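Local coordinates for protein enterochelin esterase (Salmonella enterica subsp. enterica serovar Typhimurium, PDB 3MGA) that probably hydrolyses the ester bonds of ferric enterobactin (enterochelin), a step that would help release the iron carried by this siderophore, at residues A[256-267]-A[300-308]; A[285-296]-A[308-318]. All coordinates share one frame; numbering follows the deposited sequence.

Contact 1. Residues A[256-267]-A[300-308]; sequences ADFWLAVQQELL and LNWPTRFGC
Gln263 NE2 is enclosed between a carbonyl and the rings of Trp302 and Phe306. It gives a bent hydrogen bond to Trp259 O (3.1 Å, N-H...O 139°), arriving above the carbonyl plane while Gln263 N uses the other face of the same carbonyl. The amide nitrogen also lies over one face of the Trp302 indole, 3.5 Å from Trp302 CG, and at the edge of the Phe306 ring, 3.5 Å from Phe306 CE2. The Gln263 amide stands nearly upright to both rings. Trp259, Trp302 and Phe306 form an aromatic cluster, in which the edge of Trp259 points at the Phe306 face (T-shaped, centroids 5.1 Å apart, planes at 64°), and Trp259 CB presses on Trp302 CZ3 at 3.4 Å. In the alpha/beta-hydrolase fold this joins helix 256-273 to the loop that follows helix 290-301 and leads into strand 308-312. Trp302 leaves the helical conformation, and its carbonyl takes both Arg305 N and Phe306 N. Arg305 CG passes 3.8 Å from Gln263 OE1; the bend at chi2 (62°) brings Arg305 CD to Leu267 CD1 (3.9 Å), and a second bend at chi3 turns the guanidinium on toward Thr283 OG1 and Ser277 O.

Contact 2. Residues A[285-296]-A[308-318]; sequences VAGQSFGGLSAL and CVLSQSGSFWW
Val285 N and Gly287 N donate to Cys308 O and Leu310 O (Gly287 N to Leu310 O 3.0 Å), while Val285 O and Gly287 O accept from Leu310 N and Gln312 N. Strands 285-288 and 308-312 are thus a parallel pair, axes 4.8 Å apart and 8° from alignment, and Ser289 N continues the pattern onto Gln312 O. Ser289 O takes three amides, Gly292 N and Leu293 N of its own helix and Ser315 N from above the carbonyl plane.

Among polar side chains, Gln288 NE2 makes a weak bond to Gln312 OE1 (3.4 Å); the two chains run side by side in the same direction, but their amide planes are almost perpendicular. Trp213 bonds Gln288 OE1, and Trp388 and Glu348 hold Gln312 NE2. Gly287, Ser289 and Gly291 fit the GxSxG pattern of a nucleophile elbow, with Ser289 at positive phi (62°), consistent with its being the catalytic serine. Its side chain touches His383, and Ser289 OG and Phe290 N both hydrogen-bond a glycerol, probably from the crystallisation liquor.

The rest is close packing. Gly292 brings its CA to 3.3 Å from Ser311 OG. Leu293 (CG anti to the backbone N) forks, CD1 to Phe316 CD1 (3.7 Å) and CD2 to Trp318 CB (3.6 Å), and Leu296 CD2 meets Phe316 CE1 at 3.4 Å.

Helix 290-301 is the connection of a beta-alpha-beta unit, roughly antiparallel to strand 308-312; strands 204-207 and 344-350 flank the pair, helix 385-399 packs on the face carrying Gln288, Leu310 and Gln312, and helix 354-367 meets Leu296 and Phe316.

Contact 2 uses the start of helix 290-301, contact 1 the loop just after its end, and Cys308 belongs to both; their centres lie about 14 Å apart. Contact 2 is the core one, nearly all of its touching residues being buried, whereas contact 1 is partly buried and lies farther from the centre of the chain. Their chemistry follows: contact 2 combines main-chain bonds between strands with close helix-to-strand packing, but 256-267 and 300-308 meet through aromatic rings, an amide and aliphatic chains. Three touches join them: Trp259 NE1 probably hydrogen-bonds Ser294 OG, Trp259 CH2 packs on Val285 CG1, and Phe306 CD1 packs on Val285 CG2. The aromatic cluster thus abuts the strand that leads to the probable nucleophile.

Contact 1. Residues A[256-267]-A[300-308]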
loop_
_atom_site.group_PDB
_atom_site.type_symbol
_atom_site.label_atom_id
_atom_site.label_comp_id
_atom_site.label_asym_id
_atom_site.label_seq_id
_atom_site.Cartn_x
_atom_site.Cartn_y
_atom_site.Cartn_z
ATOM N N ALA A 256 -4.263 11.743 -19.060
ATOM C CA ALA A 256 -4.919 13.042 -18.869
ATOM C C ALA A 256 -6.432 12.965 -18.806
ATOM O O ALA A 256 -7.043 13.679 -18.025
ATOM C CB ALA A 256 -4.474 14.038 -19.946
ATOM N N ASP A 257 -7.040 12.106 -19.616
ATOM C CA ASP A 257 -8.505 11.979 -19.599
ATOM C C ASP A 257 -9.064 11.612 -18.242
ATOM O O ASP A 257 -10.119 12.101 -17.863
ATOM C CB ASP A 257 -9.006 11.000 -20.664
ATOM C CG ASP A 257 -9.027 11.613 -22.047
ATOM O OD1 ASP A 257 -8.741 12.827 -22.158
ATOM O OD2 ASP A 257 -9.354 10.890 -23.019
ATOM N N PHE A 258 -8.365 10.763 -17.503
ATOM C CA PHE A 258 -8.848 10.380 -16.185
ATOM C C PHE A 258 -9.061 11.621 -15.319
ATOM O O PHE A 258 -10.140 11.820 -14.767
ATOM C CB PHE A 258 -7.888 9.415 -15.498
ATOM C CG PHE A 258 -8.302 9.051 -14.106
ATOM C CD1 PHE A 258 -9.284 8.097 -13.886
ATOM C CD2 PHE A 258 -7.716 9.661 -13.009
ATOM C CE1 PHE A 258 -9.667 7.759 -12.605
ATOM C CE2 PHE A 258 -8.103 9.323 -11.722
ATOM C CZ PHE A 258 -9.078 8.368 -11.525
ATOM N N TRP A 259 -8.033 12.463 -15.230
ATOM C CA TRP A 259 -8.115 13.676 -14.412
ATOM C C TRP A 259 -8.991 14.769 -14.999
ATOM O O TRP A 259 -9.584 15.539 -14.243
ATOM C CB TRP A 259 -6.724 14.188 -14.061
ATOM C CG TRP A 259 -6.059 13.268 -13.116
ATOM C CD1 TRP A 259 -5.042 12.403 -13.380
ATOM C CD2 TRP A 259 -6.435 13.047 -11.754
ATOM N NE1 TRP A 259 -4.729 11.691 -12.253
ATOM C CE2 TRP A 259 -5.572 12.065 -11.240
ATOM C CE3 TRP A 259 -7.402 13.607 -10.913
ATOM C CZ2 TRP A 259 -5.639 11.632 -9.918
ATOM C CZ3 TRP A 259 -7.474 13.177 -9.607
ATOM C CH2 TRP A 259 -6.598 12.191 -9.121
ATOM N N LEU A 260 -9.071 14.846 -16.326
ATOM C CA LEU A 260 -9.970 15.805 -16.958
ATOM C C LEU A 260 -11.390 15.396 -16.588
ATOM O O LEU A 260 -12.182 16.218 -16.157
ATOM C CB LEU A 260 -9.814 15.824 -18.479
ATOM C CG LEU A 260 -8.582 16.502 -19.071
ATOM C CD1 LEU A 260 -8.485 16.213 -20.548
ATOM C CD2 LEU A 260 -8.598 18.024 -18.806
ATOM N N ALA A 261 -11.688 14.107 -16.748
ATOM C CA ALA A 261 -13.000 13.554 -16.443
ATOM C C ALA A 261 -13.408 13.770 -14.987
ATOM O O ALA A 261 -14.563 14.096 -14.710
ATOM C CB ALA A 261 -13.021 12.055 -16.771
ATOM N N VAL A 262 -12.467 13.559 -14.061
ATOM C CA VAL A 262 -12.729 13.750 -12.638
ATOM C C VAL A 262 -13.144 15.193 -12.323
ATOM O O VAL A 262 -14.054 15.432 -11.522
ATOM C CB VAL A 262 -11.493 13.365 -11.785
ATOM C CG1 VAL A 262 -11.563 13.976 -10.392
ATOM C CG2 VAL A 262 -11.330 11.841 -11.730
ATOM N N GLN A 263 -12.503 16.153 -12.975
ATOM C CA GLN A 263 -12.802 17.564 -12.722
ATOM C C GLN A 263 -14.091 18.067 -13.388
ATOM O O GLN A 263 -14.864 18.803 -12.766
ATOM C CB GLN A 263 -11.632 18.424 -13.180
ATOM C CG GLN A 263 -10.332 18.064 -12.504
ATOM C CD GLN A 263 -9.170 18.850 -13.040
ATOM O OE1 GLN A 263 -9.160 20.079 -12.985
ATOM N NE2 GLN A 263 -8.157 18.142 -13.533
ATOM N N GLN A 264 -14.313 17.659 -14.637
ATOM C CA GLN A 264 -15.472 18.099 -15.428
ATOM C C GLN A 264 -16.773 17.328 -15.176
ATOM O O GLN A 264 -17.870 17.873 -15.336
ATOM C CB GLN A 264 -15.132 17.988 -16.921
ATOM C CG GLN A 264 -13.946 18.843 -17.376
ATOM C CD GLN A 264 -13.515 18.531 -18.803
ATOM O OE1 GLN A 264 -13.760 17.434 -19.315
ATOM N NE2 GLN A 264 -12.844 19.485 -19.439
ATOM N N GLU A 265 -16.645 16.070 -14.780
ATOM C CA GLU A 265 -17.795 15.206 -14.567
ATOM C C GLU A 265 -18.037 14.823 -13.102
ATOM O O GLU A 265 -19.138 15.020 -12.591
ATOM C CB GLU A 265 -17.593 13.913 -15.366
ATOM C CG GLU A 265 -17.314 14.099 -16.862
ATOM C CD GLU A 265 -16.788 12.825 -17.524
ATOM O OE1 GLU A 265 -16.432 11.868 -16.797
ATOM O OE2 GLU A 265 -16.713 12.785 -18.768
ATOM N N LEU A 266 -17.011 14.287 -12.436
ATOM C CA LEU A 266 -17.145 13.786 -11.062
ATOM C C LEU A 266 -17.285 14.842 -9.962
ATOM O O LEU A 266 -18.253 14.810 -9.202
ATOM C CB LEU A 266 -15.976 12.848 -10.720
ATOM C CG LEU A 266 -16.013 12.193 -9.338
ATOM C CD1 LEU A 266 -17.274 11.347 -9.183
ATOM C CD2 LEU A 266 -14.762 11.360 -9.086
ATOM N N LEU A 267 -16.326 15.761 -9.869
ATOM C CA LEU A 267 -16.352 16.795 -8.829
ATOM C C LEU A 267 -17.629 17.626 -8.773
ATOM O O LEU A 267 -18.072 17.982 -7.676
ATOM C CB LEU A 267 -15.127 17.721 -8.922
ATOM C CG LEU A 267 -13.759 17.076 -8.648
ATOM C CD1 LEU A 267 -12.708 18.164 -8.431
ATOM C CD2 LEU A 267 -13.805 16.176 -7.435
ATOM N N LEU A 300 0.928 18.097 -10.664
ATOM C CA LEU A 300 1.843 18.744 -11.598
ATOM C C LEU A 300 1.120 19.398 -12.780
ATOM O O LEU A 300 1.508 20.481 -13.203
ATOM C CB LEU A 300 2.884 17.748 -12.124
ATOM C CG LEU A 300 3.943 17.244 -11.140
ATOM C CD1 LEU A 300 4.786 16.152 -11.785
ATOM C CD2 LEU A 300 4.831 18.390 -10.654
ATOM N N ASN A 301 0.075 18.754 -13.304
ATOM C CA ASN A 301 -0.658 19.306 -14.453
ATOM C C ASN A 301 -1.827 20.241 -14.113
ATOM O O ASN A 301 -2.130 21.149 -14.895
ATOM C CB ASN A 301 -1.135 18.201 -15.407
ATOM C CG ASN A 301 0.018 17.463 -16.076
ATOM O OD1 ASN A 301 0.331 17.712 -17.246
ATOM N ND2 ASN A 301 0.692 16.602 -15.322
ATOM N N TRP A 302 -2.471 20.034 -12.967
ATOM C CA TRP A 302 -3.600 20.881 -12.556
ATOM C C TRP A 302 -3.431 21.347 -11.106
ATOM O O TRP A 302 -4.237 20.999 -10.231
ATOM C CB TRP A 302 -4.917 20.128 -12.738
ATOM C CG TRP A 302 -5.137 19.705 -14.144
ATOM C CD1 TRP A 302 -5.657 20.464 -15.155
ATOM C CD2 TRP A 302 -4.829 18.431 -14.716
ATOM N NE1 TRP A 302 -5.693 19.738 -16.317
ATOM C CE2 TRP A 302 -5.193 18.486 -16.078
ATOM C CE3 TRP A 302 -4.283 17.247 -14.209
ATOM C CZ2 TRP A 302 -5.028 17.406 -16.941
ATOM C CZ3 TRP A 302 -4.119 16.175 -15.061
ATOM C CH2 TRP A 302 -4.490 16.261 -16.417
ATOM N N PRO A 303 -2.382 22.156 -10.851
ATOM C CA PRO A 303 -2.101 22.632 -9.492
ATOM C C PRO A 303 -3.140 23.621 -8.979
ATOM O O PRO A 303 -3.214 23.868 -7.778
ATOM C CB PRO A 303 -0.728 23.296 -9.629
ATOM C CG PRO A 303 -0.647 23.721 -11.058
ATOM C CD PRO A 303 -1.472 22.748 -11.851
ATOM N N THR A 304 -3.934 24.172 -9.891
ATOM C CA THR A 304 -4.989 25.119 -9.548
ATOM C C THR A 304 -6.189 24.403 -8.927
ATOM O O THR A 304 -7.067 25.043 -8.350
ATOM C CB THR A 304 -5.456 25.907 -10.806
ATOM O OG1 THR A 304 -6.482 26.844 -10.443
ATOM C CG2 THR A 304 -5.990 24.957 -11.877
ATOM N N ARG A 305 -6.230 23.079 -9.073
ATOM C CA ARG A 305 -7.301 22.258 -8.520
ATOM C C ARG A 305 -6.770 21.259 -7.486
ATOM O O ARG A 305 -7.436 21.004 -6.477
ATOM C CB ARG A 305 -8.016 21.528 -9.651
ATOM C CG ARG A 305 -9.131 20.553 -9.247
ATOM C CD ARG A 305 -10.319 21.185 -8.511
ATOM N NE ARG A 305 -10.058 21.450 -7.095
ATOM C CZ ARG A 305 -10.975 21.887 -6.228
ATOM N NH1 ARG A 305 -12.228 22.109 -6.612
ATOM N NH2 ARG A 305 -10.635 22.100 -4.964
ATOM N N PHE A 306 -5.583 20.702 -7.727
ATOM C CA PHE A 306 -4.997 19.725 -6.806
ATOM C C PHE A 306 -3.646 20.231 -6.308
ATOM O O PHE A 306 -2.615 20.025 -6.953
ATOM C CB PHE A 306 -4.839 18.362 -7.496
ATOM C CG PHE A 306 -6.077 17.896 -8.219
ATOM C CD1 PHE A 306 -7.206 17.507 -7.517
ATOM C CD2 PHE A 306 -6.101 17.826 -9.606
ATOM C CE1 PHE A 306 -8.347 17.073 -8.176
ATOM C CE2 PHE A 306 -7.238 17.385 -10.277
ATOM C CZ PHE A 306 -8.361 17.005 -9.555
ATOM N N GLY A 307 -3.653 20.886 -5.152
ATOM C CA GLY A 307 -2.437 21.452 -4.581
ATOM C C GLY A 307 -1.674 20.552 -3.635
ATOM O O GLY A 307 -0.516 20.827 -3.322
ATOM N N CYS A 308 -2.309 19.476 -3.179
ATOM C CA CYS A 308 -1.676 18.552 -2.245
ATOM C C CYS A 308 -1.579 17.152 -2.842
ATOM O O CYS A 308 -2.576 16.575 -3.266
ATOM C CB CYS A 308 -2.467 18.516 -0.932
ATOM S SG CYS A 308 -2.723 20.159 -0.178
#

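Contact 2. Residues A[285-296]-A[308-318]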
loop_
_atom_site.group_PDB
_atom_site.type_symbol
_atom_site.label_atom_id
_atom_site.label_comp_id
_atom_site.label_asym_id
_atom_site.label_seq_id
_atom_site.Cartn_x
_atom_site.Cartn_y
_atom_site.Cartn_z
ATOM N N VAL A 285 -4.930 14.674 -3.366
ATOM C CA VAL A 285 -5.026 13.571 -4.272
ATOM C C VAL A 285 -3.995 12.609 -3.670
ATOM O O VAL A 285 -2.811 12.938 -3.532
ATOM C CB VAL A 285 -4.747 13.956 -5.715
ATOM C CG1 VAL A 285 -4.711 12.721 -6.574
ATOM C CG2 VAL A 285 -5.837 14.936 -6.216
ATOM N N ALA A 286 -4.471 11.449 -3.241
ATOM C CA ALA A 286 -3.618 10.461 -2.606
ATOM C C ALA A 286 -3.730 9.130 -3.325
ATOM O O ALA A 286 -4.819 8.717 -3.705
ATOM C CB ALA A 286 -4.015 10.315 -1.121
ATOM N N GLY A 287 -2.603 8.456 -3.505
ATOM C CA GLY A 287 -2.590 7.162 -4.185
ATOM C C GLY A 287 -1.322 6.367 -3.935
ATOM O O GLY A 287 -0.318 6.910 -3.467
ATOM N N GLN A 288 -1.369 5.069 -4.249
ATOM C CA GLN A 288 -0.237 4.185 -4.053
ATOM C C GLN A 288 0.144 3.493 -5.351
ATOM O O GLN A 288 -0.721 3.133 -6.146
ATOM C CB GLN A 288 -0.566 3.115 -3.010
ATOM C CG GLN A 288 -1.199 3.644 -1.740
ATOM C CD GLN A 288 -2.659 3.993 -1.911
ATOM O OE1 GLN A 288 -3.395 3.292 -2.600
ATOM N NE2 GLN A 288 -3.096 5.057 -1.249
ATOM N N SER A 289 1.447 3.293 -5.547
ATOM C CA SER A 289 1.972 2.607 -6.728
ATOM C C SER A 289 1.567 3.441 -7.956
ATOM O O SER A 289 1.914 4.627 -7.996
ATOM C CB SER A 289 1.468 1.163 -6.744
ATOM O OG SER A 289 2.210 0.373 -7.646
ATOM N N PHE A 290 0.846 2.893 -8.944
ATOM C CA PHE A 290 0.439 3.752 -10.076
ATOM C C PHE A 290 -0.423 4.906 -9.576
ATOM O O PHE A 290 -0.520 5.940 -10.240
ATOM C CB PHE A 290 -0.320 3.033 -11.202
ATOM C CG PHE A 290 0.541 2.224 -12.130
ATOM C CD1 PHE A 290 1.754 2.710 -12.587
ATOM C CD2 PHE A 290 0.054 1.038 -12.675
ATOM C CE1 PHE A 290 2.520 1.976 -13.493
ATOM C CE2 PHE A 290 0.808 0.308 -13.577
ATOM C CZ PHE A 290 2.045 0.776 -13.985
ATOM N N GLY A 291 -1.067 4.714 -8.425
ATOM C CA GLY A 291 -1.895 5.753 -7.820
ATOM C C GLY A 291 -1.058 6.935 -7.363
ATOM O O GLY A 291 -1.522 8.080 -7.382
ATOM N N GLY A 292 0.177 6.653 -6.944
ATOM C CA GLY A 292 1.096 7.695 -6.472
ATOM C C GLY A 292 1.608 8.509 -7.641
ATOM O O GLY A 292 1.722 9.739 -7.565
ATOM N N LEU A 293 1.912 7.806 -8.721
ATOM C CA LEU A 293 2.378 8.420 -9.945
ATOM C C LEU A 293 1.284 9.316 -10.500
ATOM O O LEU A 293 1.531 10.462 -10.889
ATOM C CB LEU A 293 2.733 7.326 -10.973
ATOM C CG LEU A 293 3.061 7.711 -12.418
ATOM C CD1 LEU A 293 4.275 8.622 -12.522
ATOM C CD2 LEU A 293 3.273 6.435 -13.238
ATOM N N SER A 294 0.068 8.791 -10.516
ATOM C CA SER A 294 -1.070 9.522 -11.040
ATOM C C SER A 294 -1.387 10.750 -10.182
ATOM O O SER A 294 -1.734 11.793 -10.721
ATOM C CB SER A 294 -2.298 8.606 -11.139
ATOM O OG SER A 294 -3.255 9.143 -12.036
ATOM N N ALA A 295 -1.260 10.636 -8.859
ATOM C CA ALA A 295 -1.556 11.780 -7.969
ATOM C C ALA A 295 -0.577 12.935 -8.183
ATOM O O ALA A 295 -0.981 14.083 -8.203
ATOM C CB ALA A 295 -1.575 11.350 -6.495
ATOM N N LEU A 296 0.711 12.630 -8.336
ATOM C CA LEU A 296 1.706 13.669 -8.576
ATOM C C LEU A 296 1.427 14.276 -9.950
ATOM O O LEU A 296 1.414 15.496 -10.116
ATOM C CB LEU A 296 3.128 13.111 -8.510
ATOM C CG LEU A 296 4.244 14.135 -8.754
ATOM C CD1 LEU A 296 4.204 15.270 -7.718
ATOM C CD2 LEU A 296 5.599 13.455 -8.759
ATOM N N CYS A 308 -2.309 19.476 -3.179
ATOM C CA CYS A 308 -1.676 18.552 -2.245
ATOM C C CYS A 308 -1.579 17.152 -2.842
ATOM O O CYS A 308 -2.576 16.575 -3.266
ATOM C CB CYS A 308 -2.467 18.516 -0.932
ATOM S SG CYS A 308 -2.723 20.159 -0.178
ATOM N N VAL A 309 -0.368 16.615 -2.883
ATOM C CA VAL A 309 -0.134 15.285 -3.410
ATOM C C VAL A 309 0.386 14.356 -2.313
ATOM O O VAL A 309 1.193 14.757 -1.463
ATOM C CB VAL A 309 0.891 15.310 -4.563
ATOM C CG1 VAL A 309 1.298 13.903 -4.952
ATOM C CG2 VAL A 309 0.333 16.064 -5.764
ATOM N N LEU A 310 -0.123 13.125 -2.323
ATOM C CA LEU A 310 0.308 12.096 -1.405
ATOM C C LEU A 310 0.629 10.851 -2.232
ATOM O O LEU A 310 -0.272 10.103 -2.633
ATOM C CB LEU A 310 -0.752 11.812 -0.339
ATOM C CG LEU A 310 -0.463 10.636 0.618
ATOM C CD1 LEU A 310 0.969 10.668 1.128
ATOM C CD2 LEU A 310 -1.467 10.594 1.788
ATOM N N SER A 311 1.915 10.664 -2.516
ATOM C CA SER A 311 2.377 9.513 -3.269
ATOM C C SER A 311 3.082 8.515 -2.364
ATOM O O SER A 311 4.103 8.838 -1.742
ATOM C CB SER A 311 3.324 9.923 -4.382
ATOM O OG SER A 311 3.824 8.763 -5.042
ATOM N N GLN A 312 2.529 7.309 -2.299
ATOM C CA GLN A 312 3.091 6.232 -1.495
ATOM C C GLN A 312 3.581 5.182 -2.486
ATOM O O GLN A 312 2.812 4.729 -3.335
ATOM C CB GLN A 312 2.026 5.630 -0.571
ATOM C CG GLN A 312 1.220 6.669 0.205
ATOM C CD GLN A 312 0.271 6.064 1.222
ATOM O OE1 GLN A 312 -0.939 6.202 1.100
ATOM N NE2 GLN A 312 0.818 5.357 2.210
ATOM N N SER A 313 4.862 4.821 -2.393
ATOM C CA SER A 313 5.475 3.838 -3.301
ATOM C C SER A 313 5.192 4.178 -4.767
ATOM O O SER A 313 4.902 3.300 -5.580
ATOM C CB SER A 313 4.994 2.423 -2.979
ATOM O OG SER A 313 5.410 2.030 -1.694
ATOM N N GLY A 314 5.287 5.461 -5.093
ATOM C CA GLY A 314 5.020 5.934 -6.449
ATOM C C GLY A 314 5.800 5.202 -7.522
ATOM O O GLY A 314 7.010 5.006 -7.406
ATOM N N SER A 315 5.093 4.789 -8.572
ATOM C CA SER A 315 5.708 4.070 -9.682
ATOM C C SER A 315 6.374 5.056 -10.638
ATOM O O SER A 315 5.980 5.175 -11.796
ATOM C CB SER A 315 4.655 3.244 -10.411
ATOM O OG SER A 315 4.068 2.302 -9.530
ATOM N N PHE A 316 7.396 5.751 -10.143
ATOM C CA PHE A 316 8.119 6.744 -10.935
ATOM C C PHE A 316 9.182 6.119 -11.830
ATOM O O PHE A 316 9.998 6.820 -12.426
ATOM C CB PHE A 316 8.689 7.840 -10.039
ATOM C CG PHE A 316 7.641 8.546 -9.262
ATOM C CD1 PHE A 316 6.759 9.407 -9.905
ATOM C CD2 PHE A 316 7.497 8.331 -7.894
ATOM C CE1 PHE A 316 5.765 10.051 -9.201
ATOM C CE2 PHE A 316 6.498 8.969 -7.182
ATOM C CZ PHE A 316 5.632 9.830 -7.834
ATOM N N TRP A 317 9.164 4.791 -11.899
ATOM C CA TRP A 317 10.029 4.030 -12.791
ATOM C C TRP A 317 9.273 3.826 -14.108
ATOM O O TRP A 317 9.860 3.426 -15.107
ATOM C CB TRP A 317 10.425 2.680 -12.176
ATOM C CG TRP A 317 9.276 1.914 -11.564
ATOM C CD1 TRP A 317 8.992 1.804 -10.234
ATOM C CD2 TRP A 317 8.246 1.194 -12.252
ATOM N NE1 TRP A 317 7.867 1.045 -10.050
ATOM C CE2 TRP A 317 7.384 0.662 -11.272
ATOM C CE3 TRP A 317 7.969 0.942 -13.603
ATOM C CZ2 TRP A 317 6.271 -0.112 -11.596
ATOM C CZ3 TRP A 317 6.857 0.170 -13.923
ATOM C CH2 TRP A 317 6.027 -0.348 -12.924
ATOM N N TRP A 318 7.966 4.103 -14.097
ATOM C CA TRP A 318 7.113 3.966 -15.282
ATOM C C TRP A 318 7.684 4.843 -16.392
ATOM O O TRP A 318 8.244 5.904 -16.102
ATOM C CB TRP A 318 5.675 4.390 -14.944
ATOM C CG TRP A 318 4.662 4.227 -16.071
ATOM C CD1 TRP A 318 4.024 3.074 -16.436
ATOM C CD2 TRP A 318 4.157 5.254 -16.940
ATOM N NE1 TRP A 318 3.175 3.315 -17.490
ATOM C CE2 TRP A 318 3.235 4.643 -17.817
ATOM C CE3 TRP A 318 4.403 6.627 -17.068
ATOM C CZ2 TRP A 318 2.555 5.356 -18.805
ATOM C CZ3 TRP A 318 3.727 7.334 -18.052
ATOM C CH2 TRP A 318 2.812 6.696 -18.906
#